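Local coordinates for protein endo-beta-1,4-glucanase (cellulase B) (PDB 4V2X) that probably hydrolyses beta-1,4-linked glucans such as cellulose, with a family 5 glycoside hydrolase module joined to Ig-like and carbohydrate-binding modules, at residues F192-E197 / D217-F222. Sequence-based numbering, arbitrary orientation.
Sequences FESVNE and DLNTVF. With CA (calcium ion), chain B.
S194 and F222 meet in a buried contact between the C-terminal end of strand 190-193 and the helix that follows it in the chain, 209-227. The CB of S194 sits over one face of the F222 ring, 3.7 Å from its centroid and 18° off the ring normal, a CH-pi contact displaced toward the CD2 side of the rim. With chi1 at 159°, CG of F222 points opposite the backbone N, and the ring reaches from the helix to the strand. Its far end, CZ, abuts F192 CB at 3.6 Å, with F192 O also at the ring edge, while the F192 ring turns off in another direction. W176 of helix 165-183 packs edge-to-face with F222. One hydrogen bond crosses the interface: S194 OG donates to N219 OD1 over 2.8 Å, meeting the amide oxygen almost head-on (C=O...donor angle 171°). This is a beta-alpha unit of the eight-stranded TIM barrel of family 5 hydrolases, the outer helix laid against the inner parallel sheet. Replacing F222 by alanine is likely to leave S194 CB and F192 CB without their aromatic partner and open a gap between strand and helix. On the strand's other side, E193 turns away from the helix and forms a salt bridge with R107. Earlier in the helix, D217 OD1 binds a calcium ion at 2.4 Å together with D216, two waters, and D216 and D217 of the second subunit, linking this helix to the dimer interface.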
loop_
_atom_site.group_PDB
_atom_site.type_symbol
_atom_site.label_atom_id
_atom_site.label_comp_id
_atom_site.label_asym_id
_atom_site.label_seq_id
_atom_site.Cartn_x
_atom_site.Cartn_y
_atom_site.Cartn_z
ATOM N N PHE A 192 -14.535 -4.306 -19.139
ATOM C CA PHE A 192 -13.642 -3.147 -19.160
ATOM C C PHE A 192 -12.328 -3.450 -18.454
ATOM O O PHE A 192 -12.331 -4.029 -17.370
ATOM C CB PHE A 192 -14.261 -1.952 -18.424
ATOM C CG PHE A 192 -15.602 -1.497 -18.950
ATOM C CD1 PHE A 192 -16.011 -1.746 -20.249
ATOM C CD2 PHE A 192 -16.442 -0.751 -18.124
ATOM C CE1 PHE A 192 -17.243 -1.293 -20.704
ATOM C CE2 PHE A 192 -17.672 -0.297 -18.572
ATOM C CZ PHE A 192 -18.076 -0.570 -19.864
ATOM N N GLU A 193 -11.226 -3.002 -19.055
ATOM C CA GLU A 193 -9.876 -3.105 -18.483
ATOM C C GLU A 193 -9.345 -1.694 -18.234
ATOM O O GLU A 193 -9.307 -0.868 -19.142
ATOM C CB GLU A 193 -8.972 -3.852 -19.462
ATOM C CG GLU A 193 -7.501 -3.949 -19.084
ATOM C CD GLU A 193 -6.645 -4.472 -20.227
ATOM O OE1 GLU A 193 -7.087 -4.414 -21.396
ATOM O OE2 GLU A 193 -5.525 -4.943 -19.960
ATOM N N SER A 194 -8.919 -1.424 -17.001
ATOM C CA SER A 194 -8.653 -0.060 -16.538
ATOM C C SER A 194 -7.590 0.691 -17.340
ATOM O O SER A 194 -7.801 1.844 -17.727
ATOM C CB SER A 194 -8.231 -0.096 -15.069
ATOM O OG SER A 194 -7.080 -0.897 -14.892
ATOM N N VAL A 195 -6.446 0.046 -17.571
ATOM C CA VAL A 195 -5.326 0.671 -18.275
ATOM C C VAL A 195 -4.342 -0.407 -18.712
ATOM O O VAL A 195 -4.076 -1.346 -17.962
ATOM C CB VAL A 195 -4.607 1.726 -17.394
ATOM C CG1 VAL A 195 -4.165 1.143 -16.061
ATOM C CG2 VAL A 195 -3.402 2.324 -18.123
ATOM N N ASN A 196 -3.806 -0.271 -19.919
ATOM C CA ASN A 196 -2.801 -1.216 -20.412
ATOM C C ASN A 196 -1.413 -0.983 -19.810
ATOM O O ASN A 196 -0.923 0.138 -19.810
ATOM C CB ASN A 196 -2.679 -1.096 -21.925
ATOM C CG ASN A 196 -1.788 -2.164 -22.515
ATOM O OD1 ASN A 196 -2.071 -3.346 -22.376
ATOM N ND2 ASN A 196 -0.719 -1.758 -23.183
ATOM N N GLU A 197 -0.779 -2.045 -19.319
ATOM C CA GLU A 197 0.644 -2.012 -18.940
ATOM C C GLU A 197 1.037 -0.739 -18.172
ATOM O O GLU A 197 1.941 -0.001 -18.579
ATOM C CB GLU A 197 1.513 -2.186 -20.197
ATOM C CG GLU A 197 1.256 -3.520 -20.888
ATOM C CD GLU A 197 2.139 -3.822 -22.088
ATOM O OE1 GLU A 197 2.802 -2.919 -22.633
ATOM O OE2 GLU A 197 2.156 -5.008 -22.496
ATOM N N ASP A 217 -4.750 3.543 -6.901
ATOM C CA ASP A 217 -5.719 4.629 -7.061
ATOM C C ASP A 217 -6.412 4.605 -8.428
ATOM O O ASP A 217 -7.620 4.813 -8.510
ATOM C CB ASP A 217 -5.056 5.984 -6.832
ATOM C CG ASP A 217 -4.686 6.222 -5.379
ATOM O OD1 ASP A 217 -5.038 5.399 -4.501
ATOM O OD2 ASP A 217 -4.049 7.255 -5.104
ATOM N N LEU A 218 -5.660 4.357 -9.499
ATOM C CA LEU A 218 -6.254 4.289 -10.838
ATOM C C LEU A 218 -7.234 3.133 -10.944
ATOM O O LEU A 218 -8.324 3.281 -11.477
ATOM C CB LEU A 218 -5.181 4.125 -11.918
ATOM C CG LEU A 218 -4.273 5.311 -12.197
ATOM C CD1 LEU A 218 -3.196 4.876 -13.172
ATOM C CD2 LEU A 218 -5.044 6.497 -12.759
ATOM N N ASN A 219 -6.831 1.977 -10.444
ATOM C CA ASN A 219 -7.705 0.815 -10.454
ATOM C C ASN A 219 -8.968 1.048 -9.628
ATOM O O ASN A 219 -10.051 0.592 -9.982
ATOM C CB ASN A 219 -6.962 -0.428 -9.953
ATOM C CG ASN A 219 -6.045 -1.034 -11.009
ATOM O OD1 ASN A 219 -6.277 -0.881 -12.206
ATOM N ND2 ASN A 219 -5.012 -1.745 -10.567
ATOM N N THR A 220 -8.808 1.766 -8.523
ATOM C CA THR A 220 -9.891 1.971 -7.566
ATOM C C THR A 220 -10.909 2.987 -8.067
ATOM O O THR A 220 -12.117 2.769 -7.958
ATOM C CB THR A 220 -9.306 2.419 -6.218
ATOM O OG1 THR A 220 -8.471 1.375 -5.721
ATOM C CG2 THR A 220 -10.404 2.721 -5.187
ATOM N N VAL A 221 -10.428 4.097 -8.613
ATOM C CA VAL A 221 -11.329 5.101 -9.158
ATOM C C VAL A 221 -12.096 4.559 -10.374
ATOM O O VAL A 221 -13.261 4.873 -10.577
ATOM C CB VAL A 221 -10.602 6.426 -9.480
ATOM C CG1 VAL A 221 -9.583 6.256 -10.595
ATOM C CG2 VAL A 221 -11.623 7.511 -9.813
ATOM N N PHE A 222 -11.427 3.739 -11.176
ATOM C CA PHE A 222 -12.063 3.061 -12.302
ATOM C C PHE A 222 -13.214 2.189 -11.799
ATOM O O PHE A 222 -14.335 2.277 -12.299
ATOM C CB PHE A 222 -10.979 2.266 -13.052
ATOM C CG PHE A 222 -11.481 1.137 -13.900
ATOM C CD1 PHE A 222 -12.000 1.372 -15.160
ATOM C CD2 PHE A 222 -11.354 -0.175 -13.465
ATOM C CE1 PHE A 222 -12.421 0.322 -15.962
ATOM C CE2 PHE A 222 -11.777 -1.226 -14.256
ATOM C CZ PHE A 222 -12.309 -0.976 -15.511
HETATM CA CA CA B . -5.357 3.957 -2.666
HETATM O O HOH W 1 -2.981 3.819 -3.040
HETATM O O HOH W 2 -5.177 2.206 -1.020
#